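Long-range contact in genome packaging NTPase B204 (Sulfolobus turreted icosahedral virus 2, PDB 4KFU), which probably hydrolyses ATP to power the packaging of viral DNA into the capsid, as a P-loop NTPase of the FtsK-HerA superfamily: residues T98-K112 with L131-P145. Numbering follows the deposited sequence.
Sequences TVLIIDEAYYHFKYK and LGLILSTQRVYDLMP. With ZN (zinc ion), chain L.
Strands 98-102 and 131-137 pair in parallel at the centre of the P-loop NTPase sheet, as the two strands of a beta-alpha-beta unit that crosses over through helix 117-124. Their axes approach to 4.3 Å at 25°, and five backbone hydrogen bonds run from Gly132 N to Thr98 O at one end to Ser136 N and Ile102 O at the other. On the face shared with helix 17-31, Val99 CG1 rests on Ile134 CG1 at 3.7 Å. The other face carries Leu100 beside Leu133 and Ile102 beside Leu135. Leu135 works with both branches: CD2 packs on Ile102 CB at 3.7 Å, while CD1 makes a CH-pi contact over the centre of the Phe109 ring, 6° off its normal.

Where the strands end, next to the nucleotide site, a chi1 of 166° swings the hydroxyl of Ser136 away from its own amide and over the carboxylate of Asp103. Ser136 OG donates to Asp103 OD1 at 2.9 Å, coming from above the carboxylate plane. Glu104 N takes the anti lone pair of the same oxygen, while OD2 bonds to Tyr50 and to Ser18 of the P-loop; these bonds probably hold the Asp103 side chain in place, its nearest atom about 4 Å from a bound magnesium ion. The chain after Asp103 stays attached, since Ser136 O accepts from Ala105 N, and His108 NE2 then binds zinc at 2.0 Å with Asp39, His41 and Asp73. Farther on the backbones meet again: Met144 N bonds to Phe109 O, and Tyr111 N reaches Asp142 O at 2.9 Å.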
# COMPACT_ATOMS: atom_id res chain seq x y z
N THR A 98 0.97 -8.74 10.64
CA THR A 98 -0.11 -8.60 9.66
C THR A 98 0.23 -7.49 8.67
O THR A 98 0.86 -6.50 9.04
CB THR A 98 -1.44 -8.25 10.39
OG1 THR A 98 -1.82 -9.34 11.25
CG2 THR A 98 -2.57 -7.97 9.40
N VAL A 99 -0.16 -7.65 7.41
CA VAL A 99 -0.06 -6.56 6.46
C VAL A 99 -1.37 -5.79 6.28
O VAL A 99 -2.41 -6.37 5.92
CB VAL A 99 0.43 -7.05 5.09
CG1 VAL A 99 0.58 -5.87 4.17
CG2 VAL A 99 1.76 -7.78 5.26
N LEU A 100 -1.33 -4.49 6.56
CA LEU A 100 -2.45 -3.61 6.28
C LEU A 100 -2.33 -3.08 4.85
O LEU A 100 -1.40 -2.33 4.54
CB LEU A 100 -2.48 -2.44 7.28
CG LEU A 100 -3.60 -1.42 7.09
CD1 LEU A 100 -4.99 -2.11 7.09
CD2 LEU A 100 -3.54 -0.29 8.15
N ILE A 101 -3.26 -3.48 3.98
CA ILE A 101 -3.26 -3.09 2.58
C ILE A 101 -4.25 -1.96 2.31
O ILE A 101 -5.45 -2.09 2.57
CB ILE A 101 -3.63 -4.27 1.67
CG1 ILE A 101 -2.75 -5.49 2.00
CG2 ILE A 101 -3.50 -3.88 0.19
CD1 ILE A 101 -2.94 -6.68 1.05
N ILE A 102 -3.74 -0.86 1.78
CA ILE A 102 -4.54 0.33 1.56
C ILE A 102 -4.50 0.74 0.10
O ILE A 102 -3.55 1.39 -0.34
CB ILE A 102 -4.06 1.51 2.42
CG1 ILE A 102 -3.85 1.04 3.87
CG2 ILE A 102 -5.08 2.67 2.39
CD1 ILE A 102 -3.72 2.16 4.84
N ASP A 103 -5.51 0.33 -0.65
CA ASP A 103 -5.61 0.78 -2.04
C ASP A 103 -6.19 2.19 -2.03
O ASP A 103 -6.88 2.57 -1.07
CB ASP A 103 -6.42 -0.18 -2.90
CG ASP A 103 -5.78 -0.43 -4.27
OD1 ASP A 103 -5.10 0.49 -4.79
OD2 ASP A 103 -5.96 -1.54 -4.84
N GLU A 104 -5.88 2.97 -3.06
CA GLU A 104 -6.26 4.39 -3.09
C GLU A 104 -5.81 5.10 -1.81
O GLU A 104 -6.60 5.79 -1.15
CB GLU A 104 -7.78 4.54 -3.28
CG GLU A 104 -8.36 3.74 -4.48
CD GLU A 104 -8.84 2.32 -4.12
OE1 GLU A 104 -9.15 2.04 -2.93
OE2 GLU A 104 -8.91 1.46 -5.04
N ALA A 105 -4.53 4.94 -1.46
CA ALA A 105 -4.02 5.45 -0.18
C ALA A 105 -4.03 6.96 -0.03
O ALA A 105 -3.75 7.46 1.06
CB ALA A 105 -2.63 4.88 0.13
N TYR A 106 -4.33 7.71 -1.09
CA TYR A 106 -4.37 9.17 -0.98
C TYR A 106 -5.50 9.65 -0.07
O TYR A 106 -5.53 10.81 0.33
CB TYR A 106 -4.48 9.84 -2.35
CG TYR A 106 -5.65 9.36 -3.17
CD1 TYR A 106 -6.92 9.90 -2.99
CD2 TYR A 106 -5.48 8.37 -4.13
CE1 TYR A 106 -8.00 9.45 -3.74
CE2 TYR A 106 -6.55 7.92 -4.89
CZ TYR A 106 -7.80 8.46 -4.69
OH TYR A 106 -8.85 7.99 -5.46
N TYR A 107 -6.45 8.78 0.25
CA TYR A 107 -7.50 9.19 1.18
C TYR A 107 -6.97 9.46 2.57
O TYR A 107 -7.48 10.33 3.26
CB TYR A 107 -8.61 8.14 1.24
CG TYR A 107 -9.43 8.13 -0.00
CD1 TYR A 107 -10.18 9.24 -0.38
CD2 TYR A 107 -9.45 7.02 -0.83
CE1 TYR A 107 -10.94 9.24 -1.54
CE2 TYR A 107 -10.20 7.00 -1.99
CZ TYR A 107 -10.94 8.11 -2.34
OH TYR A 107 -11.69 8.09 -3.51
N HIS A 108 -5.93 8.72 2.97
CA HIS A 108 -5.44 8.80 4.35
C HIS A 108 -4.03 9.38 4.46
O HIS A 108 -3.61 9.79 5.55
CB HIS A 108 -5.45 7.40 4.98
CG HIS A 108 -6.81 6.76 4.97
ND1 HIS A 108 -7.94 7.43 5.38
CD2 HIS A 108 -7.21 5.52 4.62
CE1 HIS A 108 -8.99 6.63 5.26
NE2 HIS A 108 -8.57 5.47 4.81
N PHE A 109 -3.31 9.39 3.35
CA PHE A 109 -1.91 9.83 3.35
C PHE A 109 -1.67 10.94 2.32
O PHE A 109 -0.60 11.03 1.71
CB PHE A 109 -0.99 8.65 3.03
CG PHE A 109 -0.99 7.56 4.07
CD1 PHE A 109 -2.00 6.60 4.11
CD2 PHE A 109 0.05 7.46 4.99
CE1 PHE A 109 -1.98 5.58 5.04
CE2 PHE A 109 0.07 6.45 5.93
CZ PHE A 109 -0.95 5.51 5.96
N LYS A 110 -2.68 11.78 2.12
CA LYS A 110 -2.64 12.77 1.05
C LYS A 110 -1.52 13.80 1.25
O LYS A 110 -1.23 14.21 2.37
CB LYS A 110 -4.00 13.49 0.97
CG LYS A 110 -4.30 14.04 -0.40
CD LYS A 110 -5.43 15.06 -0.38
CE LYS A 110 -5.52 15.77 -1.74
NZ LYS A 110 -6.61 16.79 -1.81
N TYR A 111 -0.88 14.21 0.16
CA TYR A 111 0.05 15.34 0.20
C TYR A 111 -0.62 16.54 0.90
O TYR A 111 -1.76 16.89 0.59
CB TYR A 111 0.45 15.73 -1.22
CG TYR A 111 1.46 16.86 -1.33
CD1 TYR A 111 2.52 16.96 -0.43
CD2 TYR A 111 1.36 17.82 -2.33
CE1 TYR A 111 3.44 17.99 -0.52
CE2 TYR A 111 2.29 18.85 -2.45
CZ TYR A 111 3.32 18.93 -1.53
OH TYR A 111 4.25 19.95 -1.63
N LYS A 112 0.09 17.11 1.87
CA LYS A 112 -0.34 18.31 2.58
C LYS A 112 -1.50 18.10 3.55
O LYS A 112 -2.08 19.06 4.06
CB LYS A 112 -0.65 19.46 1.59
CG LYS A 112 0.55 19.87 0.74
CD LYS A 112 0.18 20.94 -0.28
CE LYS A 112 -0.95 20.46 -1.19
NZ LYS A 112 -0.93 21.13 -2.53
N LEU A 131 2.76 -4.48 12.23
CA LEU A 131 2.01 -4.25 11.00
C LEU A 131 2.90 -3.83 9.84
O LEU A 131 3.63 -2.84 9.93
CB LEU A 131 0.92 -3.19 11.23
CG LEU A 131 -0.25 -3.58 12.16
CD1 LEU A 131 -1.00 -2.37 12.62
CD2 LEU A 131 -1.21 -4.54 11.46
N GLY A 132 2.85 -4.58 8.75
CA GLY A 132 3.41 -4.10 7.50
C GLY A 132 2.35 -3.26 6.80
O GLY A 132 1.17 -3.29 7.17
N LEU A 133 2.77 -2.51 5.78
CA LEU A 133 1.85 -1.68 5.02
C LEU A 133 2.10 -1.88 3.55
O LEU A 133 3.26 -1.92 3.11
CB LEU A 133 2.07 -0.20 5.31
CG LEU A 133 1.68 0.54 6.58
CD1 LEU A 133 2.00 2.00 6.34
CD2 LEU A 133 0.20 0.38 6.89
N ILE A 134 1.02 -2.01 2.79
CA ILE A 134 1.10 -1.84 1.34
C ILE A 134 0.23 -0.65 0.98
O ILE A 134 -0.97 -0.65 1.26
CB ILE A 134 0.65 -3.08 0.58
CG1 ILE A 134 1.55 -4.26 0.94
CG2 ILE A 134 0.75 -2.81 -0.93
CD1 ILE A 134 1.13 -5.56 0.37
N LEU A 135 0.86 0.38 0.41
CA LEU A 135 0.15 1.59 0.05
C LEU A 135 0.18 1.76 -1.45
O LEU A 135 1.23 1.57 -2.08
CB LEU A 135 0.78 2.82 0.70
CG LEU A 135 0.86 2.84 2.23
CD1 LEU A 135 1.51 4.13 2.69
CD2 LEU A 135 -0.52 2.66 2.86
N SER A 136 -0.96 2.12 -2.03
CA SER A 136 -1.07 2.21 -3.48
C SER A 136 -1.65 3.56 -3.87
O SER A 136 -2.63 4.02 -3.26
CB SER A 136 -1.96 1.07 -3.98
OG SER A 136 -2.37 1.28 -5.31
N THR A 137 -1.09 4.19 -4.90
CA THR A 137 -1.63 5.45 -5.40
C THR A 137 -1.34 5.63 -6.88
O THR A 137 -0.55 4.89 -7.45
CB THR A 137 -1.06 6.66 -4.63
OG1 THR A 137 -1.94 7.78 -4.81
CG2 THR A 137 0.35 7.01 -5.12
N GLN A 138 -1.99 6.62 -7.49
CA GLN A 138 -1.94 6.78 -8.95
C GLN A 138 -0.77 7.66 -9.42
O GLN A 138 -0.12 7.32 -10.39
CB GLN A 138 -3.27 7.33 -9.48
CG GLN A 138 -4.50 6.58 -8.94
CD GLN A 138 -5.45 6.10 -10.02
OE1 GLN A 138 -5.70 4.89 -10.16
NE2 GLN A 138 -6.01 7.04 -10.79
N ARG A 139 -0.55 8.78 -8.75
CA ARG A 139 0.57 9.68 -9.08
C ARG A 139 1.48 9.79 -7.87
O ARG A 139 1.01 9.76 -6.73
CB ARG A 139 0.06 11.08 -9.48
CG ARG A 139 -1.03 11.10 -10.57
CD ARG A 139 -0.46 11.28 -11.97
NE ARG A 139 -1.50 11.25 -13.01
CZ ARG A 139 -1.74 12.23 -13.88
NH1 ARG A 139 -1.03 13.35 -13.87
NH2 ARG A 139 -2.71 12.09 -14.79
N VAL A 140 2.80 9.92 -8.09
CA VAL A 140 3.73 9.98 -6.95
C VAL A 140 3.40 11.15 -6.03
O VAL A 140 3.47 11.03 -4.79
CB VAL A 140 5.22 10.06 -7.42
CG1 VAL A 140 5.44 11.29 -8.26
CG2 VAL A 140 6.17 10.10 -6.25
N TYR A 141 2.99 12.26 -6.63
CA TYR A 141 2.72 13.48 -5.85
C TYR A 141 1.36 13.49 -5.11
O TYR A 141 1.02 14.49 -4.47
CB TYR A 141 2.90 14.73 -6.73
CG TYR A 141 2.09 14.72 -8.02
CD1 TYR A 141 0.70 14.82 -8.00
CD2 TYR A 141 2.72 14.66 -9.27
CE1 TYR A 141 -0.04 14.83 -9.17
CE2 TYR A 141 1.99 14.68 -10.44
CZ TYR A 141 0.61 14.77 -10.38
OH TYR A 141 -0.13 14.79 -11.54
N ASP A 142 0.62 12.38 -5.18
CA ASP A 142 -0.64 12.25 -4.45
C ASP A 142 -0.39 12.12 -2.95
O ASP A 142 -1.26 12.44 -2.15
CB ASP A 142 -1.43 11.00 -4.87
CG ASP A 142 -1.99 11.09 -6.29
OD1 ASP A 142 -2.05 12.19 -6.87
OD2 ASP A 142 -2.36 10.02 -6.81
N LEU A 143 0.79 11.62 -2.58
CA LEU A 143 1.03 11.29 -1.16
C LEU A 143 2.05 12.20 -0.47
O LEU A 143 2.90 12.79 -1.14
CB LEU A 143 1.52 9.85 -1.04
CG LEU A 143 0.70 8.77 -1.75
CD1 LEU A 143 1.33 7.40 -1.53
CD2 LEU A 143 -0.76 8.79 -1.28
N MET A 144 1.99 12.25 0.86
CA MET A 144 3.00 12.91 1.66
C MET A 144 4.38 12.36 1.33
O MET A 144 4.57 11.15 1.32
CB MET A 144 2.74 12.64 3.16
CG MET A 144 1.64 13.47 3.76
SD MET A 144 0.87 12.66 5.19
CE MET A 144 2.10 11.46 5.60
N PRO A 145 5.34 13.25 1.04
CA PRO A 145 6.71 12.80 0.72
C PRO A 145 7.30 11.91 1.81
O PRO A 145 8.10 11.04 1.48
CB PRO A 145 7.49 14.11 0.62
CG PRO A 145 6.47 15.11 0.19
CD PRO A 145 5.19 14.71 0.87
ZN ZN L . -9.71 3.99 4.02